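Local structure of terminase large subunit (Thermus phage G20c, 5M1P) at residues M13-P18 and Q140-N145; D95-G100 and P118-S123. The protein drives viral DNA into empty capsids as the ATP-powered motor subunit of the terminase and cuts the genome with its RNase H-like nuclease domain. One frame throughout, in Å; residues are numbered along the deposited sequence.

Contact 1 of 2, residues M13-P18 and Q140-N145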
ATOM      1  N   MET A  13      10.363  -0.632 -15.374  1.00 10.92           N
ATOM      2  CA  MET A  13       9.058  -0.638 -16.037  1.00 11.29           C
ATOM      3  C   MET A  13       7.941   0.044 -15.255  1.00 11.03           C
ATOM      4  O   MET A  13       6.811   0.120 -15.744  1.00 10.24           O
ATOM      5  CB  MET A  13       8.658  -2.074 -16.386  1.00 11.81           C
ATOM      6  CG  MET A  13       9.490  -2.682 -17.505  1.00 12.98           C
ATOM      7  SD  MET A  13       9.231  -1.810 -19.067  1.00 15.34           S
ATOM      8  CE  MET A  13       7.462  -1.882 -19.324  1.00 16.57           C
ATOM      9  N   LEU A  14       8.249   0.555 -14.067  1.00 11.02           N
ATOM     10  CA  LEU A  14       7.282   1.284 -13.246  1.00 11.79           C
ATOM     11  C   LEU A  14       6.915   2.580 -13.964  1.00 12.04           C
ATOM     12  O   LEU A  14       7.803   3.320 -14.387  1.00 12.82           O
ATOM     13  CB  LEU A  14       7.916   1.580 -11.881  1.00 12.44           C
ATOM     14  CG  LEU A  14       7.095   2.272 -10.805  1.00 12.90           C
ATOM     15  CD1 LEU A  14       5.965   1.369 -10.358  1.00 12.84           C
ATOM     16  CD2 LEU A  14       7.997   2.629  -9.639  1.00 13.20           C
ATOM     17  N   ILE A  15       5.617   2.825 -14.134  1.00 12.19           N
ATOM     18  CA  ILE A  15       5.136   4.076 -14.712  1.00 12.36           C
ATOM     19  C   ILE A  15       5.074   5.119 -13.612  1.00 12.00           C
ATOM     20  O   ILE A  15       4.563   4.866 -12.513  1.00 11.93           O
ATOM     21  CB  ILE A  15       3.770   3.905 -15.383  1.00 12.95           C
ATOM     22  CG1 ILE A  15       3.933   2.979 -16.585  1.00 13.82           C
ATOM     23  CG2 ILE A  15       3.186   5.253 -15.814  1.00 12.87           C
ATOM     24  CD1 ILE A  15       2.636   2.431 -17.114  1.00 14.46           C
ATOM     25  N   LEU A  16       5.604   6.294 -13.921  1.00 11.40           N
ATOM     26  CA  LEU A  16       5.753   7.371 -12.964  1.00 11.61           C
ATOM     27  C   LEU A  16       4.760   8.460 -13.305  1.00 11.36           C
ATOM     28  O   LEU A  16       4.705   8.920 -14.445  1.00 11.65           O
ATOM     29  CB  LEU A  16       7.183   7.891 -13.008  1.00 12.04           C
ATOM     30  CG  LEU A  16       8.272   6.825 -12.862  1.00 12.62           C
ATOM     31  CD1 LEU A  16       9.638   7.489 -12.895  1.00 13.02           C
ATOM     32  CD2 LEU A  16       8.091   6.029 -11.583  1.00 13.27           C
ATOM     33  N   LEU A  17       3.993   8.879 -12.307  1.00 10.94           N
ATOM     34  CA  LEU A  17       2.861   9.778 -12.506  1.00 10.65           C
ATOM     35  C   LEU A  17       3.047  11.092 -11.757  1.00  9.97           C
ATOM     36  O   LEU A  17       3.412  11.091 -10.573  1.00  9.36           O
ATOM     37  CB  LEU A  17       1.589   9.119 -11.982  1.00 11.24           C
ATOM     38  CG  LEU A  17       1.233   7.747 -12.551  1.00 11.88           C
ATOM     39  CD1 LEU A  17       0.090   7.121 -11.760  1.00 12.11           C
ATOM     40  CD2 LEU A  17       0.878   7.868 -14.018  1.00 12.51           C
ATOM     41  N   PRO A  18       2.752  12.226 -12.415  1.00  9.72           N
ATOM     42  CA  PRO A  18       2.783  13.489 -11.688  1.00  9.77           C
ATOM     43  C   PRO A  18       1.625  13.560 -10.694  1.00 10.24           C
ATOM     44  O   PRO A  18       0.625  12.854 -10.853  1.00 10.81           O
ATOM     45  CB  PRO A  18       2.635  14.530 -12.800  1.00 10.03           C
ATOM     46  CG  PRO A  18       1.801  13.841 -13.807  1.00 10.05           C
ATOM     47  CD  PRO A  18       2.205  12.395 -13.778  1.00 10.03           C
ATOM     48  N   GLN A 140       2.513  -2.646 -15.709  1.00 11.83           N
ATOM     49  CA  GLN A 140       1.125  -2.422 -15.279  1.00 11.97           C
ATOM     50  C   GLN A 140       0.973  -1.656 -13.956  1.00 11.23           C
ATOM     51  O   GLN A 140      -0.144  -1.367 -13.525  1.00 11.55           O
ATOM     52  CB  GLN A 140       0.397  -3.766 -15.231  1.00 13.43           C
ATOM     53  CG  GLN A 140       0.285  -4.394 -16.615  1.00 14.95           C
ATOM     54  CD  GLN A 140      -0.496  -5.687 -16.636  1.00 16.71           C
ATOM     55  OE1 GLN A 140      -1.639  -5.723 -17.090  1.00 20.20           O
ATOM     56  NE2 GLN A 140       0.114  -6.756 -16.144  1.00 17.64           N
ATOM     57  N   VAL A 141       2.090  -1.310 -13.322  1.00 10.20           N
ATOM     58  CA  VAL A 141       2.090  -0.580 -12.060  1.00  9.84           C
ATOM     59  C   VAL A 141       2.452   0.871 -12.349  1.00  9.72           C
ATOM     60  O   VAL A 141       3.433   1.148 -13.051  1.00  9.72           O
ATOM     61  CB  VAL A 141       3.065  -1.221 -11.047  1.00  9.65           C
ATOM     62  CG1 VAL A 141       3.117  -0.436  -9.738  1.00  9.55           C
ATOM     63  CG2 VAL A 141       2.665  -2.661 -10.756  1.00  9.80           C
ATOM     64  N   ALA A 142       1.628   1.788 -11.855  1.00  9.78           N
ATOM     65  CA  ALA A 142       1.816   3.212 -12.067  1.00  9.38           C
ATOM     66  C   ALA A 142       1.586   3.939 -10.756  1.00  9.39           C
ATOM     67  O   ALA A 142       0.515   3.822 -10.160  1.00  9.29           O
ATOM     68  CB  ALA A 142       0.861   3.706 -13.140  1.00  9.41           C
ATOM     69  N   VAL A 143       2.610   4.645 -10.281  1.00  9.28           N
ATOM     70  CA  VAL A 143       2.615   5.266  -8.963  1.00  9.48           C
ATOM     71  C   VAL A 143       2.995   6.745  -9.021  1.00  9.24           C
ATOM     72  O   VAL A 143       3.608   7.181  -9.997  1.00  9.13           O
ATOM     73  CB  VAL A 143       3.590   4.536  -8.007  1.00  9.83           C
ATOM     74  CG1 VAL A 143       3.238   3.062  -7.909  1.00  9.91           C
ATOM     75  CG2 VAL A 143       5.056   4.697  -8.411  1.00 10.09           C
ATOM     76  N   PRO A 144       2.654   7.515  -7.970  1.00  9.85           N
ATOM     77  CA  PRO A 144       3.132   8.891  -7.909  1.00 10.10           C
ATOM     78  C   PRO A 144       4.655   8.948  -7.984  1.00 10.27           C
ATOM     79  O   PRO A 144       5.330   8.163  -7.329  1.00 10.60           O
ATOM     80  CB  PRO A 144       2.642   9.382  -6.546  1.00 10.25           C
ATOM     81  CG  PRO A 144       1.506   8.487  -6.190  1.00  9.89           C
ATOM     82  CD  PRO A 144       1.845   7.161  -6.785  1.00  9.82           C
ATOM     83  N   ASN A 145       5.171   9.860  -8.800  1.00 10.41           N
ATOM     84  CA  ASN A 145       6.595   9.982  -9.053  1.00 10.95           C
ATOM     85  C   ASN A 145       7.225  10.754  -7.900  1.00 11.00           C
ATOM     86  O   ASN A 145       7.615  11.923  -8.021  1.00 10.89           O
ATOM     87  CB  ASN A 145       6.808  10.670 -10.409  1.00 11.23           C
ATOM     88  CG  ASN A 145       8.247  10.641 -10.865  1.00 11.52           C
ATOM     89  OD1 ASN A 145       9.128  10.108 -10.180  1.00 11.91           O
ATOM     90  ND2 ASN A 145       8.497  11.211 -12.034  1.00 11.92           N
TER
HETATM   91  O   HOH W   1       4.949  -1.344 -14.085  1.00  9.91           O

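Contact 2 of 2, residues D95-G100 and P118-S123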
ATOM      1  N   ASP A  95      -4.645  -4.599   5.883  1.00 10.22           N
ATOM      2  CA  ASP A  95      -3.796  -5.508   6.640  1.00 10.70           C
ATOM      3  C   ASP A  95      -4.159  -5.371   8.102  1.00 10.87           C
ATOM      4  O   ASP A  95      -3.668  -4.491   8.801  1.00 10.91           O
ATOM      5  CB  ASP A  95      -2.307  -5.257   6.431  1.00 10.92           C
ATOM      6  CG  ASP A  95      -1.440  -6.124   7.337  1.00 11.03           C
ATOM      7  OD1 ASP A  95      -1.941  -7.111   7.937  1.00 10.89           O
ATOM      8  OD2 ASP A  95      -0.244  -5.822   7.454  1.00 12.14           O
ATOM      9  N   THR A  96      -5.018  -6.277   8.534  1.00 11.71           N
ATOM     10  CA  THR A  96      -5.566  -6.294   9.876  1.00 12.33           C
ATOM     11  C   THR A  96      -4.723  -7.087  10.877  1.00 12.32           C
ATOM     12  O   THR A  96      -5.134  -7.250  12.024  1.00 13.20           O
ATOM     13  CB  THR A  96      -6.971  -6.920   9.835  1.00 13.14           C
ATOM     14  OG1 THR A  96      -6.920  -8.121   9.060  1.00 14.18           O
ATOM     15  CG2 THR A  96      -7.963  -5.975   9.182  1.00 13.59           C
ATOM     16  N   TRP A  97      -3.557  -7.583  10.474  1.00 11.79           N
ATOM     17  CA  TRP A  97      -2.770  -8.453  11.349  1.00 12.44           C
ATOM     18  C   TRP A  97      -2.062  -7.635  12.406  1.00 13.64           C
ATOM     19  O   TRP A  97      -1.232  -6.797  12.087  1.00 14.30           O
ATOM     20  CB  TRP A  97      -1.751  -9.235  10.543  1.00 11.77           C
ATOM     21  CG  TRP A  97      -1.021 -10.281  11.322  1.00 11.64           C
ATOM     22  CD1 TRP A  97       0.285 -10.241  11.736  1.00 11.91           C
ATOM     23  CD2 TRP A  97      -1.546 -11.534  11.775  1.00 11.48           C
ATOM     24  NE1 TRP A  97       0.599 -11.397  12.406  1.00 11.51           N
ATOM     25  CE2 TRP A  97      -0.502 -12.208  12.440  1.00 11.52           C
ATOM     26  CE3 TRP A  97      -2.794 -12.156  11.680  1.00 11.69           C
ATOM     27  CZ2 TRP A  97      -0.666 -13.476  13.004  1.00 11.61           C
ATOM     28  CZ3 TRP A  97      -2.952 -13.420  12.232  1.00 11.91           C
ATOM     29  CH2 TRP A  97      -1.887 -14.066  12.885  1.00 11.74           C
ATOM     30  N   GLY A  98      -2.408  -7.899  13.664  1.00 15.43           N
ATOM     31  CA  GLY A  98      -1.793  -7.232  14.802  1.00 16.09           C
ATOM     32  C   GLY A  98      -2.087  -5.747  14.939  1.00 16.96           C
ATOM     33  O   GLY A  98      -1.368  -5.051  15.663  1.00 19.18           O
ATOM     34  N   VAL A  99      -3.129  -5.250  14.258  1.00 17.32           N
ATOM     35  CA  VAL A  99      -3.484  -3.818  14.332  1.00 17.41           C
ATOM     36  C   VAL A  99      -4.088  -3.406  15.671  1.00 17.74           C
ATOM     37  O   VAL A  99      -4.078  -2.223  16.007  1.00 18.76           O
ATOM     38  CB  VAL A  99      -4.424  -3.350  13.190  1.00 17.02           C
ATOM     39  CG1 VAL A  99      -3.750  -3.549  11.837  1.00 16.86           C
ATOM     40  CG2 VAL A  99      -5.793  -4.034  13.222  1.00 16.69           C
ATOM     41  N   GLY A 100      -4.596  -4.376  16.430  1.00 18.07           N
ATOM     42  CA  GLY A 100      -5.198  -4.112  17.733  1.00 18.10           C
ATOM     43  C   GLY A 100      -6.709  -4.076  17.652  1.00 18.79           C
ATOM     44  O   GLY A 100      -7.287  -3.848  16.582  1.00 18.53           O
ATOM     45  N   PRO A 118      -4.909 -10.062   6.210  1.00  9.55           N
ATOM     46  CA  PRO A 118      -3.860 -10.004   7.230  1.00  9.69           C
ATOM     47  C   PRO A 118      -2.530 -10.528   6.712  1.00  9.73           C
ATOM     48  O   PRO A 118      -2.461 -11.652   6.207  1.00  9.99           O
ATOM     49  CB  PRO A 118      -4.400 -10.900   8.348  1.00  9.84           C
ATOM     50  CG  PRO A 118      -5.364 -11.808   7.693  1.00 10.07           C
ATOM     51  CD  PRO A 118      -5.950 -11.049   6.546  1.00  9.91           C
ATOM     52  N   VAL A 119      -1.489  -9.719   6.854  1.00  9.55           N
ATOM     53  CA  VAL A 119      -0.157 -10.095   6.369  1.00 10.30           C
ATOM     54  C   VAL A 119       0.508 -10.845   7.517  1.00 10.40           C
ATOM     55  O   VAL A 119       1.359 -10.322   8.243  1.00 11.12           O
ATOM     56  CB  VAL A 119       0.644  -8.886   5.853  1.00 10.62           C
ATOM     57  CG1 VAL A 119       1.985  -9.348   5.299  1.00 10.86           C
ATOM     58  CG2 VAL A 119      -0.129  -8.158   4.747  1.00 10.70           C
ATOM     59  N   LYS A 120       0.086 -12.097   7.652  1.00 10.67           N
ATOM     60  CA  LYS A 120       0.276 -12.856   8.892  1.00 11.23           C
ATOM     61  C   LYS A 120       1.437 -13.827   8.860  1.00 11.70           C
ATOM     62  O   LYS A 120       1.696 -14.525   9.850  1.00 12.15           O
ATOM     63  CB  LYS A 120      -1.014 -13.600   9.248  1.00 11.38           C
ATOM     64  CG  LYS A 120      -1.460 -14.665   8.252  1.00 11.91           C
ATOM     65  CD  LYS A 120      -2.863 -15.162   8.575  1.00 12.51           C
ATOM     66  CE  LYS A 120      -2.856 -16.132   9.748  1.00 13.13           C
ATOM     67  NZ  LYS A 120      -2.497 -17.502   9.293  1.00 13.67           N
ATOM     68  N   SER A 121       2.142 -13.874   7.735  1.00 12.19           N
ATOM     69  CA  SER A 121       3.321 -14.720   7.590  1.00 12.76           C
ATOM     70  C   SER A 121       4.174 -14.243   6.439  1.00 13.23           C
ATOM     71  O   SER A 121       3.723 -13.474   5.585  1.00 12.32           O
ATOM     72  CB  SER A 121       2.913 -16.164   7.319  1.00 12.96           C
ATOM     73  OG  SER A 121       2.329 -16.282   6.038  1.00 13.22           O
ATOM     74  N   SER A 122       5.399 -14.751   6.401  1.00 13.64           N
ATOM     75  CA  SER A 122       6.284 -14.506   5.278  1.00 14.55           C
ATOM     76  C   SER A 122       5.687 -15.065   3.984  1.00 14.51           C
ATOM     77  O   SER A 122       5.861 -14.462   2.927  1.00 14.05           O
ATOM     78  CB  SER A 122       7.662 -15.105   5.553  1.00 15.33           C
ATOM     79  OG  SER A 122       7.579 -16.505   5.714  1.00 16.75           O
ATOM     80  N   SER A 123       4.951 -16.178   4.070  1.00 14.99           N
ATOM     81  CA  SER A 123       4.278 -16.767   2.899  1.00 15.22           C
ATOM     82  C   SER A 123       3.238 -15.832   2.268  1.00 14.43           C
ATOM     83  O   SER A 123       3.192 -15.664   1.045  1.00 14.12           O
ATOM     84  CB  SER A 123       3.604 -18.096   3.267  1.00 16.47           C
ATOM     85  OG  SER A 123       3.020 -18.695   2.128  1.00 18.73           O
TER
HETATM   86  O   HOH W   2       1.144  -7.478   9.285  0.50 16.98           O

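Contact 1 of 2, residues M13-P18 and Q140-N145
Val141 meets the chain of Leu14 and Ile15 twice: its O accepts a hydrogen bond from Ile15 N at 3.0 Å, and its CG1 presses on Leu14 CD1 at 3.4 Å, tighter than usual for two methyl carbons. Leu14 reaches it because CG stands anti to the backbone N (chi1 -177°). One water joins Val141 N to Met13 O. Ala142 lays CB beside Ile15 CB, 3.7 Å away, with Leu17 CD1 also against Ala142 CB, while the hydrogen on Ala142 CA points at Ile15 O. Val143 carries two bonds of the parallel pairing: its N donates to Ile15 O, and its O accepts from Leu17 N at 2.9 Å. On the face shared with Leu16, the side chains of Val143 and Leu14 cross at about a right angle, CG2 of Val143 meeting CD2 of Leu14. Past Pro144, Asn145 N donates to Leu17 O at 2.8 Å, and Asn145 CG lies 3.6 Å from Leu16 CB. Strand 142-144 is an outermost strand of the mixed sheet, next to and parallel with strand 15-22; Leu150 of helix 147-154 packs on Leu14, Leu16 and Asn145, and Leu182 of helix 177-186 on Val143.

Contact 2 of 2, residues D95-G100 and P118-S123
Asp95 OD1 is gripped by two backbone N-H groups, one from each face of the carboxylate. Val119 N donates across the contact at 2.9 Å in an almost straight bond (173° at the hydrogen), while Trp97 N closes an Asx turn within the loop at 3.0 Å. Both arrive from well outside the carboxylate plane, so the group is clamped between them and its rotation is restricted. The other oxygen, OD2, accepts a hydrogen bond from a water 2.8 Å away, and the same water donates to Val119 O; direct and water-mediated links thus tie one carboxylate to both polar backbone atoms of Val119. The side chain of Val119 crosses that of Asp95 at about a right angle, with Val119 CG2 3.5 Å from Asp95 CG. In this RNase H-like domain Asp95 follows strand 91-94 and is probably a ligand of the second catalytic magnesium ion; its side chain lies about 5 Å from that of Asp42 and about 7 Å from the bound calcium ion. Val119 would then be a second-shell residue, its N-H probably helping to orient the carboxylate. Farther out, Lys120 CB sits over the centre of the six-membered ring of Trp97, 3.3 Å from the centroid and 12° off the normal, a close CH-pi contact. A bend at chi3 (-77°) brings Lys120 CE to 3.7 Å from Trp97 CZ3. Pro118 CB packs against Trp97 CB and also approaches Thr96 OG1. Ser121, just before helix 122-137, is its N-cap residue, and its OG caps Val124 N. Leu128 of that helix and Met180 of helix 177-186 touch Val119.

Contacts 1 and 2 lie on opposite sides of the chain's centre, their centres 27 Å apart, and do not touch. Helix 122-137 spans the gap: it starts at the end of 118-123 and leads on to strand 142-144. Along the chain, contact 2 is nested in the loop closed by contact 1. Helix 177-186 packs against both. Contact 1, partly buried, joins neighbouring strands at a margin of the sheet by backbone hydrogen bonds and aliphatic side chains, away from the metal site. Contact 2 is a surface contact between loops, held by a carboxylate, a water and an aromatic face, and contains the probable metal ligand Asp95.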